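PDB 5OWG: PcyX_EBK42635 from Marine metagenome, which probably catalyses the ferredoxin-dependent four-electron reduction of biliverdin to phycoerythrobilin, as a bilin reductase of the kind carried by oceanic phages. Local coordinates for residues 22-27 against 172-177; 15-20 against 74-79; 89-94 against 105-110. One frame throughout, in Å; residues are numbered along the deposited sequence.

Contact 1 of 3, residues 22-27 against 172-177; sequences IEVLNN and NLNNYI
Val-24 meets Ile-177 and Leu-173 through a single methyl, joining two helices that run nearly alongside each other. Its CG1 is the hub: CD1 of Ile-177 lies 3.6 Å from it, and CD2 of Leu-173 lies 3.9 Å from the same Val-24 CG1. These two partners stand one turn apart on helix 161-179, and the valine methyl reaches both. The valine torsion places it there, with CG1 anti to the backbone N (chi1 174°) and CG2 beside that nitrogen. The amide of Asn-174 closes the more exposed border, its OD1 3.8 Å from Val-24 CG1 and its ND2 4.1 Å from Val-24 CG2; both are plain van der Waals contacts.

On the buried side Leu-25 joins more loosely. Its CD2 swings in to stand 4.3 Å from Ile-177 CD1 and makes an even longer contact with Leu-173 CD2.

The short axes are nearly parallel (14°) and 10.2 Å apart at their closest, a distance that side chains have to span. Beneath them lies the sheet: Leu-173 and Ile-177 both rest on Leu-80 of strand 73-82, while Leu-25 packs on Trp-52. Two polar ties fix the helices from behind, Asn-26 OD1 to Trp-52 NE1 and Tyr-176 OH to Pro-89 O, and the Tyr-176 ring meets Phe-109 edge-to-face.

With no hydrogen bond or salt bridge passing between the segments, the pairing of these helices here rests on aliphatic packing, while hydrogen bonds secure them separately, one to strand 47-53 and the other to the residue leading into strand 90-96.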
loop_
_atom_site.group_PDB
_atom_site.type_symbol
_atom_site.label_atom_id
_atom_site.label_comp_id
_atom_site.label_asym_id
_atom_site.label_seq_id
_atom_site.Cartn_x
_atom_site.Cartn_y
_atom_site.Cartn_z
ATOM N N ILE A 22 10.970 3.233 1.055
ATOM C CA ILE A 22 10.842 4.678 0.906
ATOM C C ILE A 22 11.845 5.202 -0.114
ATOM O O ILE A 22 11.558 6.148 -0.857
ATOM C CB ILE A 22 11.007 5.370 2.272
ATOM C CG1 ILE A 22 9.869 4.958 3.208
ATOM C CG2 ILE A 22 11.019 6.887 2.112
ATOM C CD1 ILE A 22 10.086 5.343 4.655
ATOM N N GLU A 23 13.039 4.604 -0.164
ATOM C CA GLU A 23 14.032 5.031 -1.144
ATOM C C GLU A 23 13.531 4.808 -2.565
ATOM O O GLU A 23 13.695 5.671 -3.434
ATOM C CB GLU A 23 15.347 4.286 -0.917
ATOM C CG GLU A 23 16.494 4.742 -1.814
ATOM C CD GLU A 23 16.883 6.190 -1.585
ATOM O OE1 GLU A 23 16.409 6.785 -0.594
ATOM O OE2 GLU A 23 17.663 6.736 -2.394
ATOM N N VAL A 24 12.914 3.652 -2.821
ATOM C CA VAL A 24 12.395 3.365 -4.156
ATOM C C VAL A 24 11.324 4.381 -4.535
ATOM O O VAL A 24 11.336 4.939 -5.639
ATOM C CB VAL A 24 11.856 1.924 -4.222
ATOM C CG1 VAL A 24 11.173 1.654 -5.559
ATOM C CG2 VAL A 24 12.987 0.928 -4.000
ATOM N N LEU A 25 10.384 4.640 -3.623
ATOM C CA LEU A 25 9.293 5.559 -3.935
ATOM C C LEU A 25 9.813 6.970 -4.183
ATOM O O LEU A 25 9.301 7.683 -5.054
ATOM C CB LEU A 25 8.260 5.553 -2.807
ATOM C CG LEU A 25 7.511 4.233 -2.586
ATOM C CD1 LEU A 25 6.714 4.277 -1.295
ATOM C CD2 LEU A 25 6.591 3.926 -3.756
ATOM N N ASN A 26 10.833 7.392 -3.431
ATOM C CA ASN A 26 11.405 8.718 -3.644
ATOM C C ASN A 26 12.140 8.814 -4.976
ATOM O O ASN A 26 12.234 9.905 -5.551
ATOM C CB ASN A 26 12.354 9.075 -2.499
ATOM C CG ASN A 26 11.621 9.383 -1.207
ATOM O OD1 ASN A 26 10.476 9.834 -1.220
ATOM N ND2 ASN A 26 12.282 9.147 -0.081
ATOM N N ASN A 27 12.663 7.696 -5.481
ATOM C CA ASN A 27 13.453 7.708 -6.706
ATOM C C ASN A 27 12.611 7.646 -7.974
ATOM O O ASN A 27 13.143 7.911 -9.058
ATOM C CB ASN A 27 14.439 6.536 -6.711
ATOM C CG ASN A 27 15.742 6.862 -6.008
ATOM O OD1 ASN A 27 15.799 7.743 -5.149
ATOM N ND2 ASN A 27 16.802 6.153 -6.378
ATOM N N ASN A 172 10.096 -6.569 -6.020
ATOM C CA ASN A 172 8.850 -6.592 -6.778
ATOM C C ASN A 172 8.273 -5.191 -6.927
ATOM O O ASN A 172 7.544 -4.919 -7.889
ATOM C CB ASN A 172 7.842 -7.521 -6.099
ATOM C CG ASN A 172 8.286 -8.974 -6.105
ATOM O OD1 ASN A 172 9.458 -9.274 -6.330
ATOM N ND2 ASN A 172 7.349 -9.881 -5.853
ATOM N N LEU A 173 8.588 -4.293 -5.992
ATOM C CA LEU A 173 8.163 -2.903 -6.107
ATOM C C LEU A 173 8.927 -2.192 -7.216
ATOM O O LEU A 173 8.330 -1.640 -8.149
ATOM C CB LEU A 173 8.367 -2.188 -4.768
ATOM C CG LEU A 173 8.068 -0.688 -4.731
ATOM C CD1 LEU A 173 6.605 -0.411 -5.039
ATOM C CD2 LEU A 173 8.452 -0.119 -3.377
ATOM N N ASN A 174 10.261 -2.188 -7.124
ATOM C CA ASN A 174 11.086 -1.561 -8.152
ATOM C C ASN A 174 10.687 -2.036 -9.543
ATOM O O ASN A 174 10.700 -1.257 -10.503
ATOM C CB ASN A 174 12.564 -1.863 -7.888
ATOM C CG ASN A 174 13.440 -0.628 -7.962
ATOM O OD1 ASN A 174 13.074 0.378 -8.572
ATOM N ND2 ASN A 174 14.613 -0.702 -7.342
ATOM N N ASN A 175 10.326 -3.314 -9.671
ATOM C CA ASN A 175 9.904 -3.848 -10.960
ATOM C C ASN A 175 8.466 -3.474 -11.299
ATOM O O ASN A 175 8.131 -3.352 -12.483
ATOM C CB ASN A 175 10.069 -5.369 -10.976
ATOM C CG ASN A 175 11.469 -5.793 -11.366
ATOM O OD1 ASN A 175 11.775 -5.926 -12.548
ATOM N ND2 ASN A 175 12.327 -6.004 -10.374
ATOM N N TYR A 176 7.606 -3.297 -10.293
ATOM C CA TYR A 176 6.239 -2.862 -10.561
ATOM C C TYR A 176 6.219 -1.442 -11.111
ATOM O O TYR A 176 5.513 -1.148 -12.083
ATOM C CB TYR A 176 5.394 -2.948 -9.288
ATOM C CG TYR A 176 3.994 -2.386 -9.447
ATOM C CD1 TYR A 176 2.946 -3.190 -9.881
ATOM C CD2 TYR A 176 3.720 -1.052 -9.166
ATOM C CE1 TYR A 176 1.667 -2.683 -10.027
ATOM C CE2 TYR A 176 2.444 -0.533 -9.312
ATOM C CZ TYR A 176 1.423 -1.355 -9.743
ATOM O OH TYR A 176 0.151 -0.852 -9.890
ATOM N N ILE A 177 6.991 -0.546 -10.494
ATOM C CA ILE A 177 7.022 0.850 -10.917
ATOM C C ILE A 177 7.540 0.970 -12.342
ATOM O O ILE A 177 7.234 1.942 -13.043
ATOM C CB ILE A 177 7.875 1.667 -9.924
ATOM C CG1 ILE A 177 7.216 1.656 -8.541
ATOM C CG2 ILE A 177 8.058 3.100 -10.407
ATOM C CD1 ILE A 177 8.082 2.199 -7.420
#

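Contact 2 of 3, residues 15-20 against 74-79; sequences IKWKDE and WMAHLC
The NZ of Lys-18 forms a salt bridge with Asp-19 OD1, 3.0 Å away and met nearly along the C-O axis of the carboxylate, while the methylenes of the same lysine serve the apolar contact below. Its extended chi1 and chi2 (-175° and -179°) carry CD to the edge of the Trp-74 indole, 4.0 Å from CZ2, and the bends at chi3 and chi4 then turn NZ back to the aspartate.

Trp-74 takes two more residues of the helix. Ile-15 CD1 presses close on the five-membered part of the indole, 3.4 Å from Trp-74 CE2. At the other end of that ring system, CZ3 of Trp-17 comes to the edge near Trp-74 CH2, 4.1 Å away.

Trp-17 is the deeper wedge. Its benzo ring reaches down to Ala-76, whose CB is 3.6 Å from Trp-17 CZ3 and 3.7 Å from Trp-17 CH2; the small methyl lets the large indole come near the strand. Leu-78 CD2 touches the ring more distantly, and Phe-93 and helix 161-179, through Cys-166, Ala-169 and Val-170, also touch it.

Trp-74, Ala-76 and Leu-78 thus face helix 14-28, whereas His-77 points away from it. This is a helix laid on an antiparallel sheet at a shallow 28°, part of one outer layer, together with helix 161-179, of the alpha/beta/alpha sandwich of ferredoxin-dependent bilin reductases.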
loop_
_atom_site.group_PDB
_atom_site.type_symbol
_atom_site.label_atom_id
_atom_site.label_comp_id
_atom_site.label_asym_id
_atom_site.label_seq_id
_atom_site.Cartn_x
_atom_site.Cartn_y
_atom_site.Cartn_z
ATOM N N ILE A 15 12.194 -2.702 9.574
ATOM C CA ILE A 15 12.573 -1.301 9.433
ATOM C C ILE A 15 13.463 -1.117 8.214
ATOM O O ILE A 15 13.366 -0.110 7.501
ATOM C CB ILE A 15 13.264 -0.802 10.716
ATOM C CG1 ILE A 15 12.484 -1.240 11.961
ATOM C CG2 ILE A 15 13.403 0.713 10.686
ATOM C CD1 ILE A 15 11.010 -0.898 11.931
ATOM N N LYS A 16 14.347 -2.081 7.953
ATOM C CA LYS A 16 15.157 -2.036 6.742
ATOM C C LYS A 16 14.273 -2.056 5.502
ATOM O O LYS A 16 14.384 -1.186 4.632
ATOM C CB LYS A 16 16.138 -3.208 6.726
ATOM C CG LYS A 16 16.971 -3.296 5.462
ATOM C CD LYS A 16 18.372 -3.790 5.765
ATOM C CE LYS A 16 19.184 -3.970 4.501
ATOM N NZ LYS A 16 19.236 -2.729 3.675
ATOM N N TRP A 17 13.377 -3.043 5.411
ATOM C CA TRP A 17 12.448 -3.098 4.289
ATOM C C TRP A 17 11.681 -1.792 4.132
ATOM O O TRP A 17 11.294 -1.427 3.016
ATOM C CB TRP A 17 11.470 -4.262 4.471
ATOM C CG TRP A 17 10.235 -4.125 3.633
ATOM C CD1 TRP A 17 10.014 -4.666 2.399
ATOM C CD2 TRP A 17 9.053 -3.388 3.966
ATOM N NE1 TRP A 17 8.767 -4.310 1.944
ATOM C CE2 TRP A 17 8.157 -3.526 2.887
ATOM C CE3 TRP A 17 8.667 -2.622 5.070
ATOM C CZ2 TRP A 17 6.900 -2.927 2.882
ATOM C CZ3 TRP A 17 7.417 -2.032 5.064
ATOM C CH2 TRP A 17 6.548 -2.187 3.978
ATOM N N LYS A 18 11.451 -1.073 5.233
ATOM C CA LYS A 18 10.708 0.178 5.161
ATOM C C LYS A 18 11.553 1.291 4.554
ATOM O O LYS A 18 11.070 2.047 3.703
ATOM C CB LYS A 18 10.220 0.581 6.554
ATOM C CG LYS A 18 9.335 1.821 6.570
ATOM C CD LYS A 18 8.892 2.193 7.980
ATOM C CE LYS A 18 10.065 2.559 8.878
ATOM N NZ LYS A 18 10.920 3.626 8.286
ATOM N N ASP A 19 12.815 1.404 4.974
ATOM C CA ASP A 19 13.688 2.427 4.412
ATOM C C ASP A 19 14.009 2.134 2.953
ATOM O O ASP A 19 14.046 3.052 2.124
ATOM C CB ASP A 19 14.969 2.535 5.238
ATOM C CG ASP A 19 14.721 3.086 6.629
ATOM O OD1 ASP A 19 13.546 3.347 6.965
ATOM O OD2 ASP A 19 15.699 3.260 7.385
ATOM N N GLU A 20 14.242 0.863 2.614
ATOM C CA GLU A 20 14.437 0.507 1.212
ATOM C C GLU A 20 13.186 0.816 0.400
ATOM O O GLU A 20 13.276 1.252 -0.753
ATOM C CB GLU A 20 14.803 -0.974 1.083
ATOM C CG GLU A 20 16.015 -1.418 1.892
ATOM C CD GLU A 20 17.274 -0.649 1.549
ATOM O OE1 GLU A 20 17.334 0.564 1.840
ATOM O OE2 GLU A 20 18.208 -1.258 0.986
ATOM N N TRP A 74 4.085 -3.787 15.408
ATOM C CA TRP A 74 4.681 -3.038 14.304
ATOM C C TRP A 74 4.075 -3.589 13.028
ATOM O O TRP A 74 4.209 -4.785 12.751
ATOM C CB TRP A 74 6.204 -3.184 14.276
ATOM C CG TRP A 74 6.880 -2.239 13.320
ATOM C CD1 TRP A 74 7.547 -1.094 13.643
ATOM C CD2 TRP A 74 6.954 -2.356 11.890
ATOM N NE1 TRP A 74 8.030 -0.490 12.509
ATOM C CE2 TRP A 74 7.680 -1.244 11.419
ATOM C CE3 TRP A 74 6.477 -3.291 10.964
ATOM C CZ2 TRP A 74 7.943 -1.041 10.065
ATOM C CZ3 TRP A 74 6.737 -3.085 9.619
ATOM C CH2 TRP A 74 7.464 -1.970 9.183
ATOM N N MET A 75 3.413 -2.732 12.259
ATOM C CA MET A 75 2.759 -3.166 11.038
ATOM C C MET A 75 3.051 -2.158 9.940
ATOM O O MET A 75 3.467 -1.026 10.198
ATOM C CB MET A 75 1.244 -3.330 11.243
ATOM C CG MET A 75 0.407 -2.076 11.002
ATOM S SD MET A 75 0.075 -1.681 9.268
ATOM C CE MET A 75 -0.768 -3.156 8.706
ATOM N N ALA A 76 2.829 -2.588 8.703
ATOM C CA ALA A 76 3.008 -1.713 7.559
ATOM C C ALA A 76 2.045 -2.133 6.462
ATOM O O ALA A 76 1.721 -3.315 6.312
ATOM C CB ALA A 76 4.452 -1.741 7.043
ATOM N N HIS A 77 1.587 -1.144 5.701
ATOM C CA HIS A 77 0.689 -1.361 4.578
ATOM C C HIS A 77 1.180 -0.524 3.411
ATOM O O HIS A 77 1.525 0.649 3.583
ATOM C CB HIS A 77 -0.754 -0.992 4.947
ATOM C CG HIS A 77 -1.665 -0.842 3.769
ATOM N ND1 HIS A 77 -2.373 -1.898 3.238
ATOM C CD2 HIS A 77 -1.992 0.242 3.025
ATOM C CE1 HIS A 77 -3.094 -1.473 2.216
ATOM N NE2 HIS A 77 -2.880 -0.179 2.066
ATOM N N LEU A 78 1.226 -1.132 2.229
ATOM C CA LEU A 78 1.733 -0.466 1.035
ATOM C C LEU A 78 0.881 -0.887 -0.149
ATOM O O LEU A 78 0.762 -2.083 -0.436
ATOM C CB LEU A 78 3.209 -0.804 0.797
ATOM C CG LEU A 78 3.875 -0.136 -0.410
ATOM C CD1 LEU A 78 3.930 1.378 -0.254
ATOM C CD2 LEU A 78 5.271 -0.693 -0.619
ATOM N N CYS A 79 0.295 0.093 -0.834
ATOM C CA CYS A 79 -0.595 -0.170 -1.953
ATOM C C CYS A 79 -0.325 0.842 -3.056
ATOM O O CYS A 79 -0.044 2.013 -2.788
ATOM C CB CYS A 79 -2.068 -0.091 -1.539
ATOM S SG CYS A 79 -3.196 -0.659 -2.811
#

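Contact 3 of 3, residues 89-94 against 105-110; sequences PIYGFD and AFHDFS
Tyr-91 and His-107 stand almost at right angles, their planes 86° apart, and the imidazole directs its edge toward the phenol face in an offset edge-to-face pair. The ring centroids of Tyr-91 and His-107 are 5.0 Å apart, and the nearest atoms are His-107 NE2 and Tyr-91 CE2 at 3.3 Å. The tyrosine hydroxyl has its polar partner elsewhere, in Ala-169 O, a bond that holds the far end of the ring at helix 161-179.

The other neighbours in this aromatic cluster meet differently. Phe-109 touches Tyr-91 rim to rim with planes at 49°, CE1 of Phe-109 lying 3.3 Å from CD2 of Tyr-91. Here the torsions differ: Tyr-91, Phe-93 and His-107 all carry CG anti to the backbone N, but the Phe-109 ring is sent off beside that nitrogen (chi1 -68°). Separately, Phe-109 CB rests against the Pro-89 ring. Phe-93 also meets His-107 rim to rim, its CD1 3.4 Å from His-107 CD2.

On the opposite face, Asp-94 and Phe-106 lie side by side and point the same way, with Asp-94 OD2 3.6 Å from Phe-106 CD2. The other carboxylate oxygen, OD1, is turned to His-77 ND1 on the neighbouring strand, modelled too close for the bond to be judged. Farther along, Ser-110 OG donates to the syn side of Asp-108 OD1 at 2.8 Å.

Three hydrogen-bonded pairs, Ile-90 with Ser-110, Gly-92 with Asp-108 and Asp-94 with Phe-106, set this register. Between them a CA-H...O contact joins His-107 CA to Gly-92 O at 3.1 Å. The whole is an antiparallel beta hairpin at one margin of the central sheet: the aromatic face packs on helix 161-179, and the other turns to helix 189-204, the side on which relatives in this reductase family hold their bilin.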
loop_
_atom_site.group_PDB
_atom_site.type_symbol
_atom_site.label_atom_id
_atom_site.label_comp_id
_atom_site.label_asym_id
_atom_site.label_seq_id
_atom_site.Cartn_x
_atom_site.Cartn_y
_atom_site.Cartn_z
ATOM N N PRO A 89 -2.549 -4.436 -12.670
ATOM C CA PRO A 89 -2.943 -4.908 -11.337
ATOM C C PRO A 89 -2.687 -3.874 -10.252
ATOM O O PRO A 89 -2.408 -2.706 -10.543
ATOM C CB PRO A 89 -2.077 -6.159 -11.143
ATOM C CG PRO A 89 -0.876 -5.917 -11.985
ATOM C CD PRO A 89 -1.347 -5.126 -13.171
ATOM N N ILE A 90 -2.781 -4.299 -8.995
ATOM C CA ILE A 90 -2.564 -3.438 -7.841
ATOM C C ILE A 90 -1.494 -4.089 -6.977
ATOM O O ILE A 90 -1.713 -5.170 -6.414
ATOM C CB ILE A 90 -3.857 -3.216 -7.041
ATOM C CG1 ILE A 90 -4.883 -2.447 -7.877
ATOM C CG2 ILE A 90 -3.574 -2.465 -5.738
ATOM C CD1 ILE A 90 -6.308 -2.613 -7.387
ATOM N N TYR A 91 -0.334 -3.443 -6.877
ATOM C CA TYR A 91 0.657 -3.848 -5.890
ATOM C C TYR A 91 0.068 -3.694 -4.497
ATOM O O TYR A 91 -0.467 -2.637 -4.149
ATOM C CB TYR A 91 1.923 -3.000 -6.024
ATOM C CG TYR A 91 3.022 -3.330 -5.032
ATOM C CD1 TYR A 91 2.987 -2.842 -3.730
ATOM C CD2 TYR A 91 4.108 -4.110 -5.406
ATOM C CE1 TYR A 91 3.994 -3.135 -2.826
ATOM C CE2 TYR A 91 5.120 -4.408 -4.512
ATOM C CZ TYR A 91 5.058 -3.917 -3.224
ATOM O OH TYR A 91 6.063 -4.210 -2.331
ATOM N N GLY A 92 0.158 -4.754 -3.704
ATOM C CA GLY A 92 -0.312 -4.710 -2.337
ATOM C C GLY A 92 0.605 -5.511 -1.444
ATOM O O GLY A 92 0.884 -6.676 -1.730
ATOM N N PHE A 93 1.106 -4.890 -0.380
ATOM C CA PHE A 93 1.971 -5.561 0.581
ATOM C C PHE A 93 1.496 -5.197 1.976
ATOM O O PHE A 93 1.408 -4.011 2.315
ATOM C CB PHE A 93 3.437 -5.164 0.393
ATOM C CG PHE A 93 4.382 -5.871 1.327
ATOM C CD1 PHE A 93 4.845 -7.145 1.039
ATOM C CD2 PHE A 93 4.804 -5.262 2.495
ATOM C CE1 PHE A 93 5.712 -7.795 1.897
ATOM C CE2 PHE A 93 5.673 -5.908 3.357
ATOM C CZ PHE A 93 6.127 -7.175 3.057
ATOM N N ASP A 94 1.183 -6.211 2.777
ATOM C CA ASP A 94 0.700 -6.019 4.138
ATOM C C ASP A 94 1.431 -6.992 5.045
ATOM O O ASP A 94 1.388 -8.208 4.820
ATOM C CB ASP A 94 -0.815 -6.223 4.225
ATOM C CG ASP A 94 -1.590 -5.165 3.463
ATOM O OD1 ASP A 94 -1.374 -3.965 3.732
ATOM O OD2 ASP A 94 -2.406 -5.533 2.593
ATOM N N ALA A 105 1.123 -11.855 6.767
ATOM C CA ALA A 105 1.892 -11.393 5.620
ATOM C C ALA A 105 1.050 -11.580 4.368
ATOM O O ALA A 105 0.460 -12.646 4.172
ATOM C CB ALA A 105 3.215 -12.156 5.491
ATOM N N PHE A 106 0.996 -10.548 3.527
ATOM C CA PHE A 106 0.225 -10.594 2.294
ATOM C C PHE A 106 0.947 -9.804 1.215
ATOM O O PHE A 106 1.534 -8.755 1.495
ATOM C CB PHE A 106 -1.185 -10.030 2.500
ATOM C CG PHE A 106 -1.946 -9.820 1.226
ATOM C CD1 PHE A 106 -2.582 -10.880 0.604
ATOM C CD2 PHE A 106 -2.029 -8.562 0.651
ATOM C CE1 PHE A 106 -3.286 -10.691 -0.571
ATOM C CE2 PHE A 106 -2.732 -8.366 -0.524
ATOM C CZ PHE A 106 -3.361 -9.434 -1.135
ATOM N N HIS A 107 0.898 -10.311 -0.015
ATOM C CA HIS A 107 1.529 -9.629 -1.136
ATOM C C HIS A 107 1.115 -10.296 -2.438
ATOM O O HIS A 107 1.132 -11.524 -2.541
ATOM C CB HIS A 107 3.058 -9.634 -1.007
ATOM C CG HIS A 107 3.760 -8.945 -2.138
ATOM N ND1 HIS A 107 3.999 -9.558 -3.349
ATOM C CD2 HIS A 107 4.277 -7.697 -2.240
ATOM C CE1 HIS A 107 4.630 -8.717 -4.149
ATOM N NE2 HIS A 107 4.811 -7.581 -3.500
ATOM N N ASP A 108 0.754 -9.477 -3.424
ATOM C CA ASP A 108 0.491 -9.949 -4.780
ATOM C C ASP A 108 0.192 -8.735 -5.650
ATOM O O ASP A 108 0.029 -7.614 -5.158
ATOM C CB ASP A 108 -0.673 -10.940 -4.848
ATOM C CG ASP A 108 -2.024 -10.253 -4.818
ATOM O OD1 ASP A 108 -2.209 -9.339 -3.988
ATOM O OD2 ASP A 108 -2.897 -10.622 -5.631
ATOM N N PHE A 109 0.128 -8.976 -6.961
ATOM C CA PHE A 109 -0.308 -7.966 -7.925
ATOM C C PHE A 109 -1.754 -8.286 -8.294
ATOM O O PHE A 109 -2.044 -8.938 -9.298
ATOM C CB PHE A 109 0.595 -7.949 -9.157
ATOM C CG PHE A 109 1.997 -7.464 -8.894
ATOM C CD1 PHE A 109 2.434 -7.176 -7.611
ATOM C CD2 PHE A 109 2.879 -7.287 -9.947
ATOM C CE1 PHE A 109 3.724 -6.731 -7.387
ATOM C CE2 PHE A 109 4.166 -6.841 -9.730
ATOM C CZ PHE A 109 4.590 -6.561 -8.448
ATOM N N SER A 110 -2.673 -7.818 -7.460
ATOM C CA SER A 110 -4.080 -8.130 -7.655
ATOM C C SER A 110 -4.565 -7.534 -8.975
ATOM O O SER A 110 -4.360 -6.338 -9.219
ATOM C CB SER A 110 -4.907 -7.587 -6.491
ATOM O OG SER A 110 -4.440 -8.105 -5.256
#

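From the N terminus, helix 14-28 opens contact 2 and then contact 1. Contact 2 closes first, at 74-79, bringing the helix onto the middle of the sheet. The chain continues into strand 90-96 and returns through a connection of seven residues, so that contact 3 pairs the two arms of a hairpin. Only at 172-177, after the sheet is complete, does contact 1 close, setting helix 161-179 beside helix 14-28. Contacts 1 and 2 therefore cross, contacts 2 and 3 follow in series, and contact 3 falls within the span of contact 1. Leu-78 touches Leu-25 and Leu-173, while the Leu-78 O to Phe-93 N bond joins neighbouring strands, uniting helix layer and sheet.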